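Local coordinates for transcriptional regulator, crp family (Thermotoga maritima, PDB 1O5L), which probably binds DNA as a transcription factor of the CRP family, with a cyclic nucleotide-binding type domain joined to a helix-turn-helix domain, at residues L44-G49 against S96-I101. Residues are numbered along the deposited sequence; the frame is centred on the assembly and turned at random.
Sequences LILLEG and SKILSI
I45 and L99 form the regular part of this antiparallel pairing, a hydrogen-bonded pair with I45 N to L99 O at 2.8 Å and L99 N to I45 O nearly straight at 171°. Farther along, the register slips by one residue. K97 O accepts L47 N at 2.9 Å and, weakly, E48 N at 3.4 Å, while K97 N returns a bond to E48 O; L47 and E48 thus both face K97 in a classic beta bulge. The pair illustrates the general principle of such a bulge: one extra residue on one strand shifts the register, yet the pairing continues.

Apolar contacts sort by the face of the sheet they lie on. L46 CD1 meets I98 CG1 on the face that strand 51-56 covers through L51, and I45 CD1 reaches I101 CD1 on the other. At the bulge L47 points toward the partner strand: with CG beside its backbone N (chi1 -67°), CD1 lies over the peptide between I98 and L99 and 4.0 Å from L99 CB. With an alanine here, that peptide and L99 CB would probably lose the methyl that covers them from the L47 side.

Polar contacts gather beside the bulge, on the side chains of E48 and K97. These run side by side, pointing the same way, with CD to CD at 3.7 Å; E48 OE1 makes a long salt bridge to K97 NZ (3.9 Å), and a water joins OE2 to NZ. Beyond them, S96 OG turns to E94 O and T50 N.

Together these contacts place a bulged antiparallel pair at the centre of a four-stranded sheet, between strands 23-27 and 72-73, in the beta-roll of a cyclic nucleotide-binding domain.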
loop_
_atom_site.group_PDB
_atom_site.type_symbol
_atom_site.label_atom_id
_atom_site.label_comp_id
_atom_site.label_asym_id
_atom_site.label_seq_id
_atom_site.Cartn_x
_atom_site.Cartn_y
_atom_site.Cartn_z
ATOM N N LEU A 44 11.159 -4.180 -9.925
ATOM C CA LEU A 44 11.058 -4.521 -11.348
ATOM C C LEU A 44 10.087 -3.574 -12.052
ATOM O O LEU A 44 8.976 -3.343 -11.563
ATOM C CB LEU A 44 10.591 -5.970 -11.500
ATOM C CG LEU A 44 11.389 -7.065 -10.774
ATOM C CD1 LEU A 44 10.882 -8.402 -11.193
ATOM C CD2 LEU A 44 12.942 -7.002 -11.028
ATOM N N ILE A 45 10.509 -3.027 -13.198
ATOM C CA ILE A 45 9.667 -2.142 -14.007
ATOM C C ILE A 45 9.580 -2.680 -15.432
ATOM O O ILE A 45 10.610 -2.876 -16.083
ATOM C CB ILE A 45 10.237 -0.669 -14.002
ATOM C CG1 ILE A 45 10.328 -0.124 -12.569
ATOM C CG2 ILE A 45 9.374 0.270 -14.862
ATOM C CD1 ILE A 45 11.063 1.210 -12.475
ATOM N N LEU A 46 8.361 -2.902 -15.915
ATOM C CA LEU A 46 8.135 -3.337 -17.289
ATOM C C LEU A 46 8.299 -2.169 -18.260
ATOM O O LEU A 46 7.494 -1.211 -18.244
ATOM C CB LEU A 46 6.732 -3.933 -17.478
ATOM C CG LEU A 46 6.388 -4.411 -18.884
ATOM C CD1 LEU A 46 7.269 -5.606 -19.264
ATOM C CD2 LEU A 46 4.887 -4.800 -18.999
ATOM N N LEU A 47 9.296 -2.322 -19.133
ATOM C CA LEU A 47 9.715 -1.312 -20.095
ATOM C C LEU A 47 8.979 -1.463 -21.404
ATOM O O LEU A 47 8.543 -0.471 -21.989
ATOM C CB LEU A 47 11.224 -1.453 -20.392
ATOM C CG LEU A 47 12.181 -1.123 -19.238
ATOM C CD1 LEU A 47 13.620 -1.496 -19.595
ATOM C CD2 LEU A 47 12.060 0.362 -18.856
ATOM N N GLU A 48 8.907 -2.705 -21.885
ATOM C CA GLU A 48 8.237 -3.027 -23.125
ATOM C C GLU A 48 7.787 -4.484 -23.157
ATOM O O GLU A 48 8.394 -5.336 -22.504
ATOM C CB GLU A 48 9.093 -2.702 -24.343
ATOM C CG GLU A 48 10.582 -2.897 -24.212
ATOM C CD GLU A 48 11.315 -2.517 -25.508
ATOM O OE1 GLU A 48 11.220 -3.302 -26.498
ATOM O OE2 GLU A 48 11.942 -1.413 -25.538
ATOM N N GLY A 49 6.717 -4.744 -23.917
ATOM C CA GLY A 49 6.115 -6.065 -24.011
ATOM C C GLY A 49 4.832 -6.195 -23.194
ATOM O O GLY A 49 4.060 -5.241 -23.069
ATOM N N SER A 96 9.669 -9.474 -23.947
ATOM C CA SER A 96 9.555 -8.338 -23.038
ATOM C C SER A 96 10.913 -7.924 -22.464
ATOM O O SER A 96 11.900 -8.684 -22.543
ATOM C CB SER A 96 8.587 -8.676 -21.908
ATOM O OG SER A 96 7.295 -9.017 -22.374
ATOM N N LYS A 97 10.965 -6.704 -21.926
ATOM C CA LYS A 97 12.159 -6.161 -21.279
ATOM C C LYS A 97 11.752 -5.463 -19.995
ATOM O O LYS A 97 10.751 -4.752 -19.932
ATOM C CB LYS A 97 12.904 -5.160 -22.170
ATOM C CG LYS A 97 13.179 -5.667 -23.570
ATOM C CD LYS A 97 14.085 -4.728 -24.364
ATOM C CE LYS A 97 14.330 -5.246 -25.758
ATOM N NZ LYS A 97 14.998 -4.208 -26.591
ATOM N N ILE A 98 12.577 -5.654 -18.981
ATOM C CA ILE A 98 12.319 -5.182 -17.644
ATOM C C ILE A 98 13.549 -4.458 -17.134
ATOM O O ILE A 98 14.670 -4.787 -17.507
ATOM C CB ILE A 98 11.935 -6.421 -16.780
ATOM C CG1 ILE A 98 10.465 -6.753 -17.052
ATOM C CG2 ILE A 98 12.192 -6.236 -15.251
ATOM C CD1 ILE A 98 10.061 -8.124 -16.560
ATOM N N LEU A 99 13.306 -3.451 -16.291
ATOM C CA LEU A 99 14.348 -2.741 -15.570
ATOM C C LEU A 99 14.317 -3.250 -14.134
ATOM O O LEU A 99 13.233 -3.337 -13.526
ATOM C CB LEU A 99 14.093 -1.231 -15.587
ATOM C CG LEU A 99 15.007 -0.280 -14.786
ATOM C CD1 LEU A 99 16.504 -0.354 -15.178
ATOM C CD2 LEU A 99 14.464 1.161 -14.953
ATOM N N SER A 100 15.507 -3.545 -13.608
ATOM C CA SER A 100 15.680 -4.111 -12.299
ATOM C C SER A 100 16.581 -3.169 -11.482
ATOM O O SER A 100 17.779 -3.063 -11.758
ATOM C CB SER A 100 16.350 -5.498 -12.441
ATOM O OG SER A 100 16.433 -6.187 -11.193
ATOM N N ILE A 101 16.000 -2.481 -10.510
ATOM C CA ILE A 101 16.732 -1.565 -9.636
ATOM C C ILE A 101 16.882 -2.159 -8.223
ATOM O O ILE A 101 15.879 -2.538 -7.640
ATOM C CB ILE A 101 15.969 -0.206 -9.520
ATOM C CG1 ILE A 101 15.702 0.383 -10.922
ATOM C CG2 ILE A 101 16.744 0.763 -8.656
ATOM C CD1 ILE A 101 14.898 1.646 -10.905
HETATM O O HOH W 1 14.489 -1.478 -26.309
#